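Local atomic coordinates of peptidase M16 C-terminal domain-containing protein (Enterococcus faecalis, PDB entry 3D3Y), a protein that is of unknown function but resembles the M16 zinc metallopeptidases in fold and probably does not itself cleave peptides. Residues 39-44 / 177-182; 43-48 / 137-142; 298-303 / 326-331. All coordinates share one frame; numbering follows the deposited sequence.

Interaction 1: 39-44 / 177-182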
loop_
_atom_site.group_PDB
_atom_site.type_symbol
_atom_site.label_atom_id
_atom_site.label_comp_id
_atom_site.label_asym_id
_atom_site.label_seq_id
_atom_site.Cartn_x
_atom_site.Cartn_y
_atom_site.Cartn_z
ATOM N N THR A 39 2.950 -10.415 -13.125
ATOM C CA THR A 39 3.851 -10.710 -12.002
ATOM C C THR A 39 3.311 -10.372 -10.606
ATOM O O THR A 39 3.970 -10.655 -9.631
ATOM C CB THR A 39 5.205 -9.996 -12.116
ATOM O OG1 THR A 39 5.009 -8.579 -12.002
ATOM C CG2 THR A 39 5.932 -10.363 -13.466
ATOM N N ILE A 40 2.128 -9.776 -10.502
ATOM C CA ILE A 40 1.597 -9.395 -9.168
ATOM C C ILE A 40 1.412 -10.598 -8.249
ATOM O O ILE A 40 1.862 -10.597 -7.104
ATOM C CB ILE A 40 0.281 -8.590 -9.289
ATOM C CG1 ILE A 40 0.575 -7.177 -9.811
ATOM C CG2 ILE A 40 -0.465 -8.475 -7.934
ATOM C CD1 ILE A 40 -0.682 -6.444 -10.405
ATOM N N THR A 41 0.710 -11.609 -8.740
ATOM C CA THR A 41 0.456 -12.803 -7.954
ATOM C C THR A 41 1.753 -13.586 -7.720
ATOM O O THR A 41 1.954 -14.172 -6.643
ATOM C CB THR A 41 -0.588 -13.744 -8.662
ATOM O OG1 THR A 41 -1.826 -13.051 -8.818
ATOM C CG2 THR A 41 -0.815 -15.017 -7.817
ATOM N N LYS A 42 2.636 -13.583 -8.715
ATOM C CA LYS A 42 3.954 -14.217 -8.564
ATOM C C LYS A 42 4.736 -13.556 -7.428
ATOM O O LYS A 42 5.275 -14.242 -6.556
ATOM C CB LYS A 42 4.746 -14.117 -9.872
ATOM C CG LYS A 42 4.285 -15.128 -10.940
ATOM C CD LYS A 42 5.045 -14.912 -12.217
ATOM C CE LYS A 42 4.618 -15.922 -13.302
ATOM N NZ LYS A 42 3.336 -15.405 -13.861
ATOM N N ARG A 43 4.791 -12.227 -7.432
ATOM C CA ARG A 43 5.466 -11.500 -6.348
ATOM C C ARG A 43 4.831 -11.805 -5.000
ATOM O O ARG A 43 5.528 -12.026 -4.001
ATOM C CB ARG A 43 5.458 -9.994 -6.631
ATOM C CG ARG A 43 6.368 -9.651 -7.793
ATOM C CD ARG A 43 6.178 -8.235 -8.335
ATOM N NE ARG A 43 6.724 -7.151 -7.486
ATOM C CZ ARG A 43 8.008 -6.797 -7.424
ATOM N NH1 ARG A 43 8.938 -7.501 -8.074
ATOM N NH2 ARG A 43 8.381 -5.758 -6.662
ATOM N N THR A 44 3.515 -11.763 -4.938
ATOM C CA THR A 44 2.813 -12.091 -3.675
ATOM C C THR A 44 3.166 -13.470 -3.124
ATOM O O THR A 44 3.470 -13.606 -1.918
ATOM C CB THR A 44 1.284 -11.943 -3.836
ATOM O OG1 THR A 44 1.021 -10.632 -4.311
ATOM C CG2 THR A 44 0.504 -12.183 -2.524
ATOM N N VAL A 177 -7.202 -15.168 -7.175
ATOM C CA VAL A 177 -7.234 -16.638 -7.088
ATOM C C VAL A 177 -7.023 -17.310 -8.458
ATOM O O VAL A 177 -6.309 -18.314 -8.560
ATOM C CB VAL A 177 -8.533 -17.075 -6.406
ATOM C CG1 VAL A 177 -8.725 -18.574 -6.449
ATOM C CG2 VAL A 177 -8.480 -16.589 -4.969
ATOM N N ALA A 178 -7.641 -16.741 -9.496
ATOM C CA ALA A 178 -7.498 -17.245 -10.867
ATOM C C ALA A 178 -6.036 -17.233 -11.331
ATOM O O ALA A 178 -5.556 -18.189 -11.936
ATOM C CB ALA A 178 -8.388 -16.443 -11.837
ATOM N N ALA A 179 -5.329 -16.153 -11.035
ATOM C CA ALA A 179 -3.930 -16.043 -11.399
ATOM C C ALA A 179 -3.094 -17.031 -10.588
ATOM O O ALA A 179 -2.183 -17.683 -11.111
ATOM C CB ALA A 179 -3.461 -14.623 -11.169
ATOM N N LEU A 180 -3.449 -17.195 -9.316
ATOM C CA LEU A 180 -2.714 -18.099 -8.442
ATOM C C LEU A 180 -2.767 -19.558 -8.921
ATOM O O LEU A 180 -1.762 -20.287 -8.845
ATOM C CB LEU A 180 -3.270 -18.008 -7.021
ATOM C CG LEU A 180 -2.603 -18.921 -6.000
ATOM C CD1 LEU A 180 -1.086 -18.635 -5.974
ATOM C CD2 LEU A 180 -3.218 -18.701 -4.614
ATOM N N ALA A 181 -3.936 -19.980 -9.393
ATOM C CA ALA A 181 -4.187 -21.378 -9.760
ATOM C C ALA A 181 -3.143 -21.946 -10.714
ATOM O O ALA A 181 -2.794 -23.132 -10.622
ATOM C CB ALA A 181 -5.580 -21.537 -10.387
ATOM N N GLU A 182 -2.689 -21.109 -11.647
ATOM C CA GLU A 182 -1.771 -21.529 -12.710
ATOM C C GLU A 182 -0.309 -21.521 -12.280
ATOM O O GLU A 182 0.540 -22.087 -12.973
ATOM C CB GLU A 182 -1.942 -20.644 -13.939
ATOM C CG GLU A 182 -3.337 -20.767 -14.563
ATOM C CD GLU A 182 -3.360 -20.449 -16.063
ATOM O OE1 GLU A 182 -2.520 -19.631 -16.518
ATOM O OE2 GLU A 182 -4.227 -21.023 -16.778
#
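Thr41 carries the first segment's side of this contact, meeting Ala179 with its hydroxyl and Leu180 with its methyl at the point where two helices pass, the CA atoms of Thr41 and Leu180 being 6.2 Å apart. Ahead of it, Thr39 holds the N-cap position of helix 40-52 without making a capping bond from its side chain, and the Ile40 side chain packs on Leu35 and Ile171.

Thr41 points its CB at the second helix and splits its two branches over successive residues. OG1 approaches the methyl of Ala179 to 3.3 Å (OG1 to CB), a close van der Waals contact; its polar partner is the backbone N of Thr176, through a weak hydrogen bond. Chi1, measured to OG1, is -61°, which leaves CG2 anti to the backbone N and resting against the backbone of Leu180, 3.7 Å from its CA, with the Leu180 CB 4.0 Å away.

This is helix-on-helix packing in the N-terminal half of an M16-type fold, where helix 40-52 follows the long strand 24-34 and the short helix 177-182 crosses its start. The short side chains of Thr41 and Ala179 are consistent with the close approach.

Lys42 reaches past the contact to a salt bridge with Glu183, just beyond the second segment, and Arg43 forms a salt bridge with Asp199 and hydrogen bonds with Tyr191 and His86. Thr44 folds its hydroxyl back to the preceding turn, OG1 donating to Ile40 O at 2.9 Å. That oxygen also receives the Thr44 backbone N, at 3.0 Å, the two donors arriving from opposite faces of the carbonyl plane and gripping it twice, while Thr44's methyl is left to meet Leu139 of helix 129-148.

Interaction 2: 43-48 / 137-142; sequences RTLLSS and ENLKAY
Leu139 pushes its forked end between Thr44 and Leu45 of the neighbouring helix, and the contact is made by apolar groups. Its CG lies anti to the backbone N (chi1 -179°), which carries both methyls out from helix 129-148 towards helix 40-52. CD1 meets Thr44 CG2 at 3.7 Å. CD2 straddles two residues, lying 3.9 Å from the same Thr44 methyl and 4.0 Å from Leu45 CB. Leu139 and Thr44 cross at about a right angle, whereas Leu45 offers the root of its side chain, which also touches Phe132 and Leu188. The CA atoms of Leu45 and Leu139 are 6.9 Å apart.

Polar bonding runs beside the contact and not through it: Ser47 OG donates to Thr44 O at 2.7 Å, tilted 26° from the carbonyl plane. In active M16 peptidases the corresponding helix bears the zinc-binding HXXEH motif; here the run TLLSS from Thr44 to Ser48 probably occupies those positions, and helix 40-52 has no histidine, consistent with a non-catalytic relative.

Because the Thr44 hydroxyl is already used inside its helix by Ile40, that residue presents a methyl to Leu139, and the buried, dispersion-held leucine side chain needs no polar partner from the other helix.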
loop_
_atom_site.group_PDB
_atom_site.type_symbol
_atom_site.label_atom_id
_atom_site.label_comp_id
_atom_site.label_asym_id
_atom_site.label_seq_id
_atom_site.Cartn_x
_atom_site.Cartn_y
_atom_site.Cartn_z
ATOM N N ARG A 43 4.791 -12.227 -7.432
ATOM C CA ARG A 43 5.466 -11.500 -6.348
ATOM C C ARG A 43 4.831 -11.805 -5.000
ATOM O O ARG A 43 5.528 -12.026 -4.001
ATOM C CB ARG A 43 5.458 -9.994 -6.631
ATOM C CG ARG A 43 6.368 -9.651 -7.793
ATOM C CD ARG A 43 6.178 -8.235 -8.335
ATOM N NE ARG A 43 6.724 -7.151 -7.486
ATOM C CZ ARG A 43 8.008 -6.797 -7.424
ATOM N NH1 ARG A 43 8.938 -7.501 -8.074
ATOM N NH2 ARG A 43 8.381 -5.758 -6.662
ATOM N N THR A 44 3.515 -11.763 -4.938
ATOM C CA THR A 44 2.813 -12.091 -3.675
ATOM C C THR A 44 3.166 -13.470 -3.124
ATOM O O THR A 44 3.470 -13.606 -1.918
ATOM C CB THR A 44 1.284 -11.943 -3.836
ATOM O OG1 THR A 44 1.021 -10.632 -4.311
ATOM C CG2 THR A 44 0.504 -12.183 -2.524
ATOM N N LEU A 45 3.087 -14.490 -3.968
ATOM C CA LEU A 45 3.409 -15.851 -3.517
ATOM C C LEU A 45 4.895 -15.996 -3.168
ATOM O O LEU A 45 5.265 -16.652 -2.180
ATOM C CB LEU A 45 3.025 -16.900 -4.583
ATOM C CG LEU A 45 3.316 -18.388 -4.274
ATOM C CD1 LEU A 45 2.653 -18.807 -2.898
ATOM C CD2 LEU A 45 2.744 -19.243 -5.407
ATOM N N LEU A 46 5.748 -15.395 -3.987
ATOM C CA LEU A 46 7.177 -15.392 -3.716
ATOM C C LEU A 46 7.495 -14.820 -2.320
ATOM O O LEU A 46 8.378 -15.313 -1.623
ATOM C CB LEU A 46 7.908 -14.591 -4.788
ATOM C CG LEU A 46 9.430 -14.646 -4.666
ATOM C CD1 LEU A 46 10.001 -16.099 -4.817
ATOM C CD2 LEU A 46 10.036 -13.718 -5.720
ATOM N N SER A 47 6.810 -13.753 -1.931
ATOM C CA SER A 47 7.068 -13.176 -0.620
ATOM C C SER A 47 6.790 -14.215 0.479
ATOM O O SER A 47 7.513 -14.258 1.492
ATOM C CB SER A 47 6.260 -11.878 -0.414
ATOM O OG SER A 47 4.893 -12.138 -0.145
ATOM N N SER A 48 5.771 -15.066 0.300
ATOM C CA SER A 48 5.537 -16.128 1.283
ATOM C C SER A 48 6.616 -17.212 1.219
ATOM O O SER A 48 7.046 -17.709 2.238
ATOM C CB SER A 48 4.192 -16.802 1.074
ATOM O OG SER A 48 3.172 -15.965 1.566
ATOM N N GLU A 137 -1.456 -23.069 -1.164
ATOM C CA GLU A 137 -2.688 -23.322 -0.419
ATOM C C GLU A 137 -2.973 -22.201 0.597
ATOM O O GLU A 137 -4.127 -21.781 0.703
ATOM C CB GLU A 137 -2.603 -24.669 0.307
ATOM C CG GLU A 137 -2.677 -25.883 -0.608
ATOM C CD GLU A 137 -2.382 -27.215 0.100
ATOM O OE1 GLU A 137 -1.996 -27.229 1.295
ATOM O OE2 GLU A 137 -2.517 -28.259 -0.566
ATOM N N ASN A 138 -1.942 -21.722 1.319
ATOM C CA ASN A 138 -2.098 -20.618 2.290
ATOM C C ASN A 138 -2.536 -19.326 1.621
ATOM O O ASN A 138 -3.431 -18.649 2.115
ATOM C CB ASN A 138 -0.810 -20.316 3.083
ATOM C CG ASN A 138 -0.467 -21.406 4.095
ATOM O OD1 ASN A 138 -1.249 -22.324 4.302
ATOM N ND2 ASN A 138 0.719 -21.314 4.700
ATOM N N LEU A 139 -1.927 -19.009 0.477
ATOM C CA LEU A 139 -2.289 -17.806 -0.231
ATOM C C LEU A 139 -3.697 -17.904 -0.792
ATOM O O LEU A 139 -4.443 -16.958 -0.737
ATOM C CB LEU A 139 -1.251 -17.429 -1.308
ATOM C CG LEU A 139 -1.570 -16.141 -2.083
ATOM C CD1 LEU A 139 -1.635 -14.893 -1.170
ATOM C CD2 LEU A 139 -0.591 -15.896 -3.244
ATOM N N LYS A 140 -4.080 -19.063 -1.304
ATOM C CA LYS A 140 -5.431 -19.223 -1.775
ATOM C C LYS A 140 -6.433 -18.977 -0.634
ATOM O O LYS A 140 -7.465 -18.294 -0.820
ATOM C CB LYS A 140 -5.587 -20.607 -2.389
ATOM C CG LYS A 140 -6.950 -20.862 -3.002
ATOM C CD LYS A 140 -7.065 -22.294 -3.507
ATOM C CE LYS A 140 -8.294 -22.406 -4.409
ATOM N NZ LYS A 140 -8.926 -23.726 -4.236
ATOM N N ALA A 141 -6.128 -19.526 0.547
ATOM C CA ALA A 141 -6.988 -19.335 1.718
ATOM C C ALA A 141 -7.113 -17.837 2.049
ATOM O O ALA A 141 -8.196 -17.338 2.302
ATOM C CB ALA A 141 -6.419 -20.120 2.934
ATOM N N TYR A 142 -5.995 -17.126 2.012
ATOM C CA TYR A 142 -5.996 -15.681 2.255
ATOM C C TYR A 142 -6.834 -14.895 1.262
ATOM O O TYR A 142 -7.653 -14.053 1.659
ATOM C CB TYR A 142 -4.577 -15.170 2.260
ATOM C CG TYR A 142 -4.413 -13.670 2.446
ATOM C CD1 TYR A 142 -4.694 -13.060 3.662
ATOM C CD2 TYR A 142 -3.935 -12.888 1.419
ATOM C CE1 TYR A 142 -4.511 -11.713 3.845
ATOM C CE2 TYR A 142 -3.744 -11.527 1.587
ATOM C CZ TYR A 142 -4.030 -10.948 2.803
ATOM O OH TYR A 142 -3.842 -9.593 2.968
#

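Interaction 3: 298-303 / 326-331; sequences EHLAYY and RNQVLR
Leu300 and Val329 bring the backbones within 6.6 Å (CA to CA) where the loop 298-303, turned by His299 in a left-handed conformation (phi 51°, psi 41°), passes the first turns of helix 326-341.

Leu300 divides its side chain between two neighbours on the helix. Its CD1 lies over the carboxamide of Gln328, 3.4 Å from CD and at similar distances from the two polar atoms, 3.8 Å to OE1 and 3.6 Å to NE2; the methyl therefore rests on the amide carbon and not beside one end of the group. Gln328 CG adds a contact at 3.5 Å to the same methyl. Gln328 is extended beyond CG, which stands anti to the backbone N (chi1 -168°), and this brings the amide under the leucine methyl, the two side chains crossing at about a right angle. Closer to its backbone Leu300 meets Val329: CG2 of the valine sits 3.9 Å from CB of Leu300 and 3.6 Å from O of Leu300. On another side of the helix Arg326 NH1 donates to Asn327 OD1 at 3.0 Å, almost in the plane of its guanidinium, while NH2 pairs with Glu245.

In active M16 peptidases an arginine-tyrosine pair in the corresponding stretch helps bind substrate; Arg295 and Tyr302 have a matching spacing, probably a trace of that family feature.

Val329 is buried between Leu300, Val294 of helix 289-295 and Leu257 of strand 255-262. Leu300 also touches Leu332, one turn further along helix 326-341, and its backbone bonds to Val294. The loop leads from helix 289-295 into strand 303-309, the edge of the five-stranded sheet, with helix 326-341 packed beside it.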
loop_
_atom_site.group_PDB
_atom_site.type_symbol
_atom_site.label_atom_id
_atom_site.label_comp_id
_atom_site.label_asym_id
_atom_site.label_seq_id
_atom_site.Cartn_x
_atom_site.Cartn_y
_atom_site.Cartn_z
ATOM N N GLU A 298 -31.097 10.717 7.359
ATOM C CA GLU A 298 -31.944 9.977 6.418
ATOM C C GLU A 298 -31.977 8.478 6.719
ATOM O O GLU A 298 -32.879 7.792 6.266
ATOM C CB GLU A 298 -31.546 10.237 4.957
ATOM C CG GLU A 298 -31.450 11.707 4.577
ATOM C CD GLU A 298 -32.712 12.287 3.961
ATOM O OE1 GLU A 298 -33.798 11.643 4.031
ATOM O OE2 GLU A 298 -32.596 13.407 3.392
ATOM N N HIS A 299 -31.016 7.984 7.499
ATOM C CA HIS A 299 -30.926 6.566 7.846
ATOM C C HIS A 299 -30.992 5.659 6.586
ATOM O O HIS A 299 -31.667 4.630 6.584
ATOM C CB HIS A 299 -32.018 6.151 8.890
ATOM C CG HIS A 299 -32.150 7.094 10.065
ATOM N ND1 HIS A 299 -31.083 7.453 10.872
ATOM C CD2 HIS A 299 -33.234 7.728 10.578
ATOM C CE1 HIS A 299 -31.505 8.278 11.819
ATOM N NE2 HIS A 299 -32.806 8.463 11.661
ATOM N N LEU A 300 -30.319 6.050 5.505
ATOM C CA LEU A 300 -30.398 5.237 4.296
ATOM C C LEU A 300 -29.151 4.406 4.048
ATOM O O LEU A 300 -29.113 3.606 3.102
ATOM C CB LEU A 300 -30.726 6.072 3.061
ATOM C CG LEU A 300 -32.176 6.545 2.904
ATOM C CD1 LEU A 300 -32.329 6.953 1.467
ATOM C CD2 LEU A 300 -33.211 5.474 3.281
ATOM N N ALA A 301 -28.145 4.570 4.889
ATOM C CA ALA A 301 -26.956 3.742 4.769
ATOM C C ALA A 301 -26.519 3.298 6.143
ATOM O O ALA A 301 -26.628 4.062 7.103
ATOM C CB ALA A 301 -25.830 4.522 4.063
ATOM N N TYR A 302 -26.035 2.069 6.232
ATOM C CA TYR A 302 -25.453 1.539 7.476
ATOM C C TYR A 302 -24.097 2.161 7.706
ATOM O O TYR A 302 -23.677 2.343 8.841
ATOM C CB TYR A 302 -25.339 0.028 7.392
ATOM C CG TYR A 302 -26.676 -0.611 7.277
ATOM C CD1 TYR A 302 -27.451 -0.845 8.420
ATOM C CD2 TYR A 302 -27.213 -0.946 6.024
ATOM C CE1 TYR A 302 -28.701 -1.409 8.324
ATOM C CE2 TYR A 302 -28.496 -1.526 5.931
ATOM C CZ TYR A 302 -29.220 -1.737 7.095
ATOM O OH TYR A 302 -30.472 -2.307 7.053
ATOM N N TYR A 303 -23.416 2.485 6.604
ATOM C CA TYR A 303 -22.183 3.244 6.657
ATOM C C TYR A 303 -21.986 3.917 5.327
ATOM O O TYR A 303 -22.467 3.425 4.297
ATOM C CB TYR A 303 -20.987 2.338 7.018
ATOM C CG TYR A 303 -20.691 1.272 5.984
ATOM C CD1 TYR A 303 -19.905 1.557 4.858
ATOM C CD2 TYR A 303 -21.198 -0.018 6.134
ATOM C CE1 TYR A 303 -19.636 0.571 3.905
ATOM C CE2 TYR A 303 -20.937 -1.004 5.209
ATOM C CZ TYR A 303 -20.168 -0.727 4.108
ATOM O OH TYR A 303 -19.949 -1.748 3.193
ATOM N N ARG A 326 -31.016 2.204 -3.521
ATOM C CA ARG A 326 -29.858 2.524 -4.358
ATOM C C ARG A 326 -29.938 3.926 -4.966
ATOM O O ARG A 326 -29.020 4.749 -4.793
ATOM C CB ARG A 326 -29.688 1.481 -5.464
ATOM C CG ARG A 326 -28.672 1.854 -6.555
ATOM C CD ARG A 326 -28.957 1.154 -7.918
ATOM N NE ARG A 326 -27.780 1.216 -8.807
ATOM C CZ ARG A 326 -27.516 2.202 -9.667
ATOM N NH1 ARG A 326 -28.349 3.235 -9.790
ATOM N NH2 ARG A 326 -26.409 2.162 -10.411
ATOM N N ASN A 327 -31.048 4.205 -5.654
ATOM C CA ASN A 327 -31.190 5.481 -6.377
ATOM C C ASN A 327 -31.300 6.646 -5.421
ATOM O O ASN A 327 -30.688 7.688 -5.641
ATOM C CB ASN A 327 -32.356 5.428 -7.373
ATOM C CG ASN A 327 -32.146 4.360 -8.451
ATOM O OD1 ASN A 327 -31.053 4.219 -8.994
ATOM N ND2 ASN A 327 -33.190 3.579 -8.737
ATOM N N GLN A 328 -32.043 6.477 -4.334
ATOM C CA GLN A 328 -32.116 7.551 -3.337
ATOM C C GLN A 328 -30.770 7.836 -2.657
ATOM O O GLN A 328 -30.429 9.001 -2.409
ATOM C CB GLN A 328 -33.176 7.262 -2.286
ATOM C CG GLN A 328 -33.474 8.461 -1.432
ATOM C CD GLN A 328 -34.678 8.261 -0.566
ATOM O OE1 GLN A 328 -35.408 7.263 -0.701
ATOM N NE2 GLN A 328 -34.903 9.209 0.356
ATOM N N VAL A 329 -30.003 6.791 -2.351
ATOM C CA VAL A 329 -28.670 6.995 -1.809
ATOM C C VAL A 329 -27.776 7.727 -2.839
ATOM O O VAL A 329 -27.027 8.623 -2.474
ATOM C CB VAL A 329 -28.005 5.672 -1.359
ATOM C CG1 VAL A 329 -26.516 5.904 -0.964
ATOM C CG2 VAL A 329 -28.771 5.023 -0.167
ATOM N N LEU A 330 -27.857 7.378 -4.118
ATOM C CA LEU A 330 -27.023 8.088 -5.096
ATOM C C LEU A 330 -27.381 9.568 -5.162
ATOM O O LEU A 330 -26.497 10.412 -5.263
ATOM C CB LEU A 330 -27.147 7.461 -6.472
ATOM C CG LEU A 330 -26.607 6.056 -6.671
ATOM C CD1 LEU A 330 -27.008 5.619 -8.080
ATOM C CD2 LEU A 330 -25.073 6.091 -6.489
ATOM N N ARG A 331 -28.684 9.881 -5.103
ATOM C CA ARG A 331 -29.139 11.296 -5.110
ATOM C C ARG A 331 -28.656 12.052 -3.851
ATOM O O ARG A 331 -28.199 13.193 -3.945
ATOM C CB ARG A 331 -30.666 11.402 -5.273
ATOM C CG ARG A 331 -31.166 10.868 -6.650
ATOM C CD ARG A 331 -32.702 11.092 -6.879
ATOM N NE ARG A 331 -33.568 10.168 -6.129
ATOM C CZ ARG A 331 -34.066 9.009 -6.588
ATOM N NH1 ARG A 331 -33.793 8.570 -7.818
ATOM N NH2 ARG A 331 -34.840 8.269 -5.801
#

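Interactions 1 and 2 adjoin along helix 40-52, their centres 8 Å apart and Arg43 and Thr44 common to both. The partner helices 177-182 and 129-148 also meet each other: Leu180 CD2 lies 3.4 Å from Lys140 N, and Leu180 CD1 is 3.9 Å from Leu139 CD2. Leu180 CD1 also touches helix 40-52, 3.9 Å from Leu45 CD2, so the two contacts touch through Leu180. Interaction 3 belongs to the other half of the chain, centred 37 Å from each of them, with nearest atoms about 20 Å from interaction 1 and about 17 Å from interaction 2. A bound 1,2-ethanediol, probably from the crystallisation liquor, lies about 5 Å from the Leu300 side chain.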